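Local coordinates for UPF0749 protein MT1873 (Mycobacterium tuberculosis, PDB 3GMG) that is of unknown function but belongs to the UPF0749 (DUF881) family, is probably membrane-associated, and is represented here by its C-terminal part, at residues A[56-59]-A[60-64]; A[78-81]-A[82-86]; A[92-96]-A[97-101]. All blocks are in the same frame, centred on the assembly; numbering follows the deposited sequence.

Contact 1 of 3, residues A[56-59]-A[60-64]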
loop_
_atom_site.group_PDB
_atom_site.type_symbol
_atom_site.label_atom_id
_atom_site.label_comp_id
_atom_site.label_asym_id
_atom_site.label_seq_id
_atom_site.Cartn_x
_atom_site.Cartn_y
_atom_site.Cartn_z
ATOM N N ASP A 56 6.551 2.795 11.745
ATOM C CA ASP A 56 5.772 3.804 12.496
ATOM C C ASP A 56 6.066 5.245 12.033
ATOM O O ASP A 56 5.153 6.075 11.927
ATOM C CB ASP A 56 6.031 3.713 14.008
ATOM C CG ASP A 56 5.425 2.465 14.659
ATOM O OD1 ASP A 56 4.594 1.768 14.043
ATOM O OD2 ASP A 56 5.816 2.188 15.817
ATOM N N VAL A 57 7.334 5.565 11.758
ATOM C CA VAL A 57 7.682 6.897 11.262
ATOM C C VAL A 57 6.915 7.160 9.962
ATOM O O VAL A 57 6.306 8.216 9.779
ATOM C CB VAL A 57 9.213 7.039 10.992
ATOM C CG1 VAL A 57 9.506 8.315 10.182
ATOM C CG2 VAL A 57 10.019 7.043 12.279
ATOM N N ILE A 58 6.958 6.204 9.057
ATOM C CA ILE A 58 6.331 6.352 7.741
ATOM C C ILE A 58 4.823 6.533 7.906
ATOM O O ILE A 58 4.220 7.412 7.287
ATOM C CB ILE A 58 6.632 5.132 6.844
ATOM C CG1 ILE A 58 8.125 5.059 6.504
ATOM C CG2 ILE A 58 5.827 5.187 5.542
ATOM C CD1 ILE A 58 8.521 3.718 5.924
ATOM N N ASN A 59 4.219 5.705 8.742
ATOM C CA ASN A 59 2.765 5.757 8.902
ATOM C C ASN A 59 2.307 7.013 9.625
ATOM O O ASN A 59 1.237 7.558 9.326
ATOM C CB ASN A 59 2.263 4.501 9.621
ATOM C CG ASN A 59 2.226 3.286 8.708
ATOM O OD1 ASN A 59 2.038 3.430 7.497
ATOM N ND2 ASN A 59 2.381 2.098 9.278
ATOM N N GLU A 60 3.100 7.511 10.569
ATOM C CA GLU A 60 2.797 8.780 11.223
ATOM C C GLU A 60 2.838 9.931 10.210
ATOM O O GLU A 60 1.975 10.805 10.198
ATOM C CB GLU A 60 3.747 9.053 12.400
ATOM C CG GLU A 60 3.446 8.150 13.583
ATOM C CD GLU A 60 4.527 8.135 14.631
ATOM O OE1 GLU A 60 5.264 9.134 14.751
ATOM O OE2 GLU A 60 4.639 7.098 15.326
ATOM N N LEU A 61 3.848 9.940 9.347
ATOM C CA LEU A 61 3.968 10.980 8.334
ATOM C C LEU A 61 2.814 10.909 7.331
ATOM O O LEU A 61 2.271 11.940 6.945
ATOM C CB LEU A 61 5.326 10.906 7.611
ATOM C CG LEU A 61 6.540 11.248 8.485
ATOM C CD1 LEU A 61 7.818 10.827 7.739
ATOM C CD2 LEU A 61 6.547 12.728 8.860
ATOM N N ARG A 62 2.464 9.696 6.921
ATOM C CA ARG A 62 1.298 9.509 6.050
ATOM C C ARG A 62 0.037 10.011 6.712
ATOM O O ARG A 62 -0.776 10.694 6.060
ATOM C CB ARG A 62 1.118 8.050 5.708
ATOM C CG ARG A 62 2.109 7.535 4.768
ATOM C CD ARG A 62 1.925 6.049 4.631
ATOM N NE ARG A 62 2.732 5.492 3.564
ATOM C CZ ARG A 62 3.144 4.232 3.498
ATOM N NH1 ARG A 62 2.850 3.364 4.460
ATOM N NH2 ARG A 62 3.873 3.841 2.466
ATOM N N ALA A 63 -0.135 9.700 8.000
ATOM C CA ALA A 63 -1.312 10.158 8.755
ATOM C C ALA A 63 -1.432 11.668 8.622
ATOM O O ALA A 63 -2.494 12.172 8.246
ATOM C CB ALA A 63 -1.254 9.727 10.240
ATOM N N ALA A 64 -0.301 12.370 8.811
ATOM C CA ALA A 64 -0.223 13.816 8.840
ATOM C C ALA A 64 -0.272 14.474 7.460
ATOM O O ALA A 64 -0.051 15.688 7.351
ATOM C CB ALA A 64 1.081 14.242 9.555
#
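Ile58 and Arg62 meet because their torsions send them side by side in the same direction. In Ile58 a chi1 of -66° turns the CG2 branch anti to the backbone N, while Arg62 sets CG anti to its own carbonyl carbon and runs extended from CG to NE. The Ile58 methyl thereby sits over the centre of the guanidinium, with CG2 3.5 Å from Arg62 CZ, an apolar cover on one face of a charged group. Near the plane of that same group, Arg62 NH1 donates to Asn59 OD1 at 3.1 Å. The bond is somewhat bent (145° at the hydrogen), and the amide and guanidinium planes are 39° apart, with Asn59 OD1 slightly out of the guanidinium plane.

One residue earlier, and so round on another side of the helix, Val57 CG1 lies 3.9 Å from Leu61 CD1, two side chains pointing the same way on the buried side, where helix 112-119 supplies Met119 against Leu61. Glu60 runs extended past the Asp56 carbonyl: its CG is 3.2 Å from Asp56 O, and its OE2 is hydrogen-bonded to Ala125 N, which ties it to helix 125-131. Backbone bonds from Glu60 N to Asp56 O (2.8 Å) through Ala63 N to Asn59 O (2.9 Å) are those of an alpha-helix, and buried Val57, Ile58 and Leu61 against exposed Asn59 and Ala63 make this C-terminal part of helix 51-63 amphipathic, packed on strand 68-72 by Ile58 and Leu61.

Contact 2 of 3, residues A[78-81]-A[82-86]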
loop_
_atom_site.group_PDB
_atom_site.type_symbol
_atom_site.label_atom_id
_atom_site.label_comp_id
_atom_site.label_asym_id
_atom_site.label_seq_id
_atom_site.Cartn_x
_atom_site.Cartn_y
_atom_site.Cartn_z
ATOM N N VAL A 78 15.832 5.807 -0.560
ATOM C CA VAL A 78 14.673 5.027 -0.973
ATOM C C VAL A 78 13.459 5.946 -1.031
ATOM O O VAL A 78 13.156 6.637 -0.075
ATOM C CB VAL A 78 14.385 3.879 -0.006
ATOM C CG1 VAL A 78 13.195 3.047 -0.509
ATOM C CG2 VAL A 78 15.623 2.983 0.152
ATOM N N ARG A 79 12.785 5.958 -2.173
ATOM C CA ARG A 79 11.514 6.643 -2.333
ATOM C C ARG A 79 10.427 5.747 -1.791
ATOM O O ARG A 79 10.246 4.627 -2.262
ATOM C CB ARG A 79 11.255 6.919 -3.817
ATOM C CG ARG A 79 9.925 7.629 -4.093
ATOM C CD ARG A 79 9.880 9.025 -3.464
ATOM N NE ARG A 79 8.730 9.797 -3.938
ATOM C CZ ARG A 79 8.660 10.444 -5.093
ATOM N NH1 ARG A 79 7.522 11.074 -5.421
ATOM N NH2 ARG A 79 9.685 10.441 -5.939
ATOM N N VAL A 80 9.709 6.224 -0.795
ATOM C CA VAL A 80 8.649 5.434 -0.185
ATOM C C VAL A 80 7.433 5.396 -1.086
ATOM O O VAL A 80 7.078 6.382 -1.725
ATOM C CB VAL A 80 8.254 5.993 1.201
ATOM C CG1 VAL A 80 7.067 5.243 1.795
ATOM C CG2 VAL A 80 9.431 5.903 2.151
ATOM N N GLY A 81 6.814 4.217 -1.151
ATOM C CA GLY A 81 5.525 4.058 -1.813
ATOM C C GLY A 81 4.592 3.205 -0.987
ATOM O O GLY A 81 4.932 2.745 0.104
ATOM N N VAL A 82 3.407 2.969 -1.544
ATOM C CA VAL A 82 2.323 2.336 -0.797
ATOM C C VAL A 82 2.682 0.922 -0.331
ATOM O O VAL A 82 2.290 0.512 0.756
ATOM C CB VAL A 82 1.008 2.346 -1.620
ATOM C CG1 VAL A 82 1.171 1.548 -2.915
ATOM C CG2 VAL A 82 -0.147 1.816 -0.773
ATOM N N ASP A 83 3.491 0.216 -1.121
ATOM C CA ASP A 83 3.914 -1.142 -0.790
ATOM C C ASP A 83 5.310 -1.229 -0.198
ATOM O O ASP A 83 5.871 -2.317 -0.096
ATOM C CB ASP A 83 3.798 -2.072 -2.022
ATOM C CG ASP A 83 4.703 -1.667 -3.193
ATOM O OD1 ASP A 83 5.143 -0.505 -3.290
ATOM O OD2 ASP A 83 4.967 -2.532 -4.067
ATOM N N THR A 84 5.872 -0.092 0.219
ATOM C CA THR A 84 7.179 -0.104 0.853
ATOM C C THR A 84 7.160 -0.973 2.098
ATOM O O THR A 84 6.222 -0.912 2.885
ATOM C CB THR A 84 7.635 1.322 1.213
ATOM O OG1 THR A 84 8.049 1.985 0.014
ATOM C CG2 THR A 84 8.799 1.290 2.206
ATOM N N TRP A 85 8.199 -1.788 2.245
ATOM C CA TRP A 85 8.352 -2.668 3.402
ATOM C C TRP A 85 9.687 -2.404 4.060
ATOM O O TRP A 85 10.627 -1.953 3.404
ATOM C CB TRP A 85 8.245 -4.156 3.004
ATOM C CG TRP A 85 9.060 -4.576 1.787
ATOM C CD1 TRP A 85 8.599 -4.714 0.505
ATOM C CD2 TRP A 85 10.457 -4.924 1.744
ATOM N NE1 TRP A 85 9.616 -5.113 -0.331
ATOM C CE2 TRP A 85 10.766 -5.248 0.401
ATOM C CE3 TRP A 85 11.474 -4.990 2.707
ATOM C CZ2 TRP A 85 12.052 -5.633 -0.001
ATOM C CZ3 TRP A 85 12.756 -5.361 2.305
ATOM C CH2 TRP A 85 13.027 -5.689 0.965
ATOM N N VAL A 86 9.753 -2.675 5.356
ATOM C CA VAL A 86 10.994 -2.563 6.114
ATOM C C VAL A 86 11.218 -3.858 6.891
ATOM O O VAL A 86 10.346 -4.293 7.643
ATOM C CB VAL A 86 10.953 -1.385 7.110
ATOM C CG1 VAL A 86 12.321 -1.194 7.769
ATOM C CG2 VAL A 86 10.487 -0.100 6.410
#
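The peptide carbonyl of Gly81 is approached by Thr84 from above its plane: Thr84 N, 3.0 Å from Gly81 O, stands 60° out of that plane and not on a lone pair. This oblique approach accompanies the tight reversal of a type I beta turn running from Gly81 to Thr84, with Val82 and Asp83 at its corners. The amide side of Gly81 is gripped quite differently. Gly81 N points straight at Thr84 OG1, 2.8 Å away with 179° at the hydrogen, so one threonine holds the glycine twice, through its backbone N and through its hydroxyl.

A chi1 of -75° in Thr84 puts OG1 beside its backbone N and swings it back over the turn, which explains how both bonds can reach the same residue. Val80 crosses Thr84 at about a right angle, and its CG1 comes to 3.8 Å from Thr84 OG1, bringing an apolar branch alongside the polar link. On its other contacts Val80 leans on Ile58 and Arg62 of helix 51-63. Asp83 turns its carboxylate to Arg150 in a salt bridge, and Val82 packs on Asp83 of the second subunit, so the turn also lies at the subunit boundary.

Thr84 OG1 has a second partner, Asp96 OD2. Since the hydroxyl oxygen already accepts from Gly81 N, the chemistry is consistent with Thr84 giving its own proton to the carboxylate, a chain of two hydrogen bonds that joins the turn to the neighbouring hairpin and would probably polarise the hydroxyl.

Contact 3 of 3, residues A[92-96]-A[97-101]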
loop_
_atom_site.group_PDB
_atom_site.type_symbol
_atom_site.label_atom_id
_atom_site.label_comp_id
_atom_site.label_asym_id
_atom_site.label_seq_id
_atom_site.Cartn_x
_atom_site.Cartn_y
_atom_site.Cartn_z
ATOM N N SER A 92 20.846 -2.254 10.709
ATOM C CA SER A 92 20.809 -2.757 9.339
ATOM C C SER A 92 19.358 -3.009 8.910
ATOM O O SER A 92 18.839 -4.125 8.988
ATOM C CB SER A 92 21.684 -4.031 9.211
ATOM O OG SER A 92 21.650 -4.538 7.888
ATOM N N LEU A 93 18.689 -1.935 8.481
ATOM C CA LEU A 93 17.301 -1.991 8.043
ATOM C C LEU A 93 17.239 -2.068 6.521
ATOM O O LEU A 93 17.813 -1.207 5.835
ATOM C CB LEU A 93 16.557 -0.731 8.501
ATOM C CG LEU A 93 16.489 -0.455 9.999
ATOM C CD1 LEU A 93 15.682 0.806 10.259
ATOM C CD2 LEU A 93 15.873 -1.609 10.770
ATOM N N THR A 94 16.549 -3.069 5.982
ATOM C CA THR A 94 16.372 -3.191 4.542
ATOM C C THR A 94 15.017 -2.587 4.191
ATOM O O THR A 94 13.972 -3.070 4.629
ATOM C CB THR A 94 16.459 -4.668 4.058
ATOM O OG1 THR A 94 17.711 -5.222 4.480
ATOM C CG2 THR A 94 16.361 -4.758 2.546
ATOM N N VAL A 95 15.053 -1.506 3.417
ATOM C CA VAL A 95 13.849 -0.827 2.953
ATOM C C VAL A 95 13.762 -0.996 1.437
ATOM O O VAL A 95 14.622 -0.502 0.703
ATOM C CB VAL A 95 13.874 0.681 3.312
ATOM C CG1 VAL A 95 12.534 1.320 2.975
ATOM C CG2 VAL A 95 14.204 0.895 4.802
ATOM N N ASP A 96 12.758 -1.730 0.963
ATOM C CA ASP A 96 12.598 -2.009 -0.471
ATOM C C ASP A 96 13.918 -2.452 -1.142
ATOM O O ASP A 96 14.344 -1.905 -2.155
ATOM C CB ASP A 96 11.988 -0.788 -1.170
ATOM C CG ASP A 96 10.578 -0.493 -0.693
ATOM O OD1 ASP A 96 9.982 -1.350 -0.007
ATOM O OD2 ASP A 96 10.062 0.601 -1.001
ATOM N N THR A 97 14.560 -3.438 -0.521
ATOM C CA THR A 97 15.819 -4.055 -0.985
ATOM C C THR A 97 17.083 -3.265 -0.674
ATOM O O THR A 97 18.183 -3.795 -0.854
ATOM C CB THR A 97 15.847 -4.416 -2.510
ATOM O OG1 THR A 97 16.181 -3.260 -3.290
ATOM C CG2 THR A 97 14.523 -5.025 -2.975
ATOM N N LYS A 98 16.960 -2.019 -0.215
ATOM C CA LYS A 98 18.138 -1.233 0.125
ATOM C C LYS A 98 18.458 -1.333 1.602
ATOM O O LYS A 98 17.621 -1.029 2.458
ATOM C CB LYS A 98 17.947 0.224 -0.281
ATOM C CG LYS A 98 17.743 0.378 -1.771
ATOM C CD LYS A 98 18.125 1.748 -2.230
ATOM C CE LYS A 98 17.900 1.895 -3.715
ATOM N NZ LYS A 98 17.896 3.319 -4.100
ATOM N N VAL A 99 19.684 -1.762 1.900
ATOM C CA VAL A 99 20.139 -1.906 3.268
ATOM C C VAL A 99 20.677 -0.564 3.753
ATOM O O VAL A 99 21.587 0.017 3.147
ATOM C CB VAL A 99 21.208 -3.016 3.414
ATOM C CG1 VAL A 99 21.622 -3.150 4.869
ATOM C CG2 VAL A 99 20.676 -4.354 2.848
ATOM N N LEU A 100 20.084 -0.077 4.842
ATOM C CA LEU A 100 20.401 1.215 5.423
ATOM C C LEU A 100 20.936 1.036 6.831
ATOM O O LEU A 100 20.503 0.133 7.564
ATOM C CB LEU A 100 19.135 2.086 5.495
ATOM C CG LEU A 100 18.372 2.351 4.200
ATOM C CD1 LEU A 100 17.242 3.345 4.465
ATOM C CD2 LEU A 100 19.272 2.878 3.097
ATOM N N SER A 101 21.863 1.902 7.223
ATOM C CA SER A 101 22.415 1.918 8.573
ATOM C C SER A 101 22.386 3.321 9.147
ATOM O O SER A 101 22.478 4.298 8.405
ATOM C CB SER A 101 23.848 1.391 8.555
ATOM O OG SER A 101 23.819 0.045 8.129
#
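Val99 sets one methyl against each of two hydroxyls of the facing strand. With chi1 at -178°, its CG1 is anti to the backbone N and reaches 3.3 Å from Ser92 OG, while CG2, beside that N, lies 3.5 Å from Thr94 OG1. Thr94 carries its hydroxyl beside its own backbone N and its methyl anti to it; that methyl, CG2, is directed along the strand to 3.6 Å from Thr97 CA, over the turn. Thr94 and Val99 form the non-hydrogen-bonded pair of the hairpin, and their side chains share one face with each other.

Leu93, Val95, Lys98 and Leu100 occupy the other face. There Val95 CG2 meets Leu100 CD1 diagonally at 3.9 Å, whereas Leu93 is turned to Pro51 and Met54 of helix 51-63. Lys98 sets CG anti to its carbonyl carbon and then runs extended, carrying NZ off the hairpin to the carbonyl of Ser77.

Leu93 with Leu100 and Val95 with Lys98 are the hydrogen-bonded pairs; Leu100 N to Leu93 O, at 2.7 Å, is the shortest of their four backbone bonds. A type I' turn joins the strands, its corners Asp96 and Thr97 both at positive phi (46° and 80°). Thr97 OG1 lies 2.5 Å from Asp96 O, too short a separation to carry much weight. Although residues 99-119 are predicted to form a transmembrane helix, the chain at 99-101 is extended.

Asp96 accepts from Trp85 N through OD1, besides its bond to the Thr84 hydroxyl, with only a long, weak ion pair to Arg150. Its negative charge would thus be shared chiefly among hydrogen-bond donors, which would probably favour the ionised form.

How the contacts relate
Contact 1 is helical and partly buried, contact 2 is a surface turn, and contact 3 is a partly buried hairpin. Contacts 1 and 2 touch where Arg62 NH2 comes within 2.8 Å of Gly81 O, so helix 51-63 abuts the turn that follows strand 77-79. Contacts 2 and 3 meet through Asp96, and also through the Trp85 ring, whose CZ3 is 3.5 Å from Thr94 O. Contacts 1 and 3 do not touch (nearest atoms about 6 Å apart) and lie on opposite sides of the chain's centre, with 78-86 between them. Backbone bonds dominate 56-64 and 92-101, whereas a side-chain hydroxyl shares the work in 78-86.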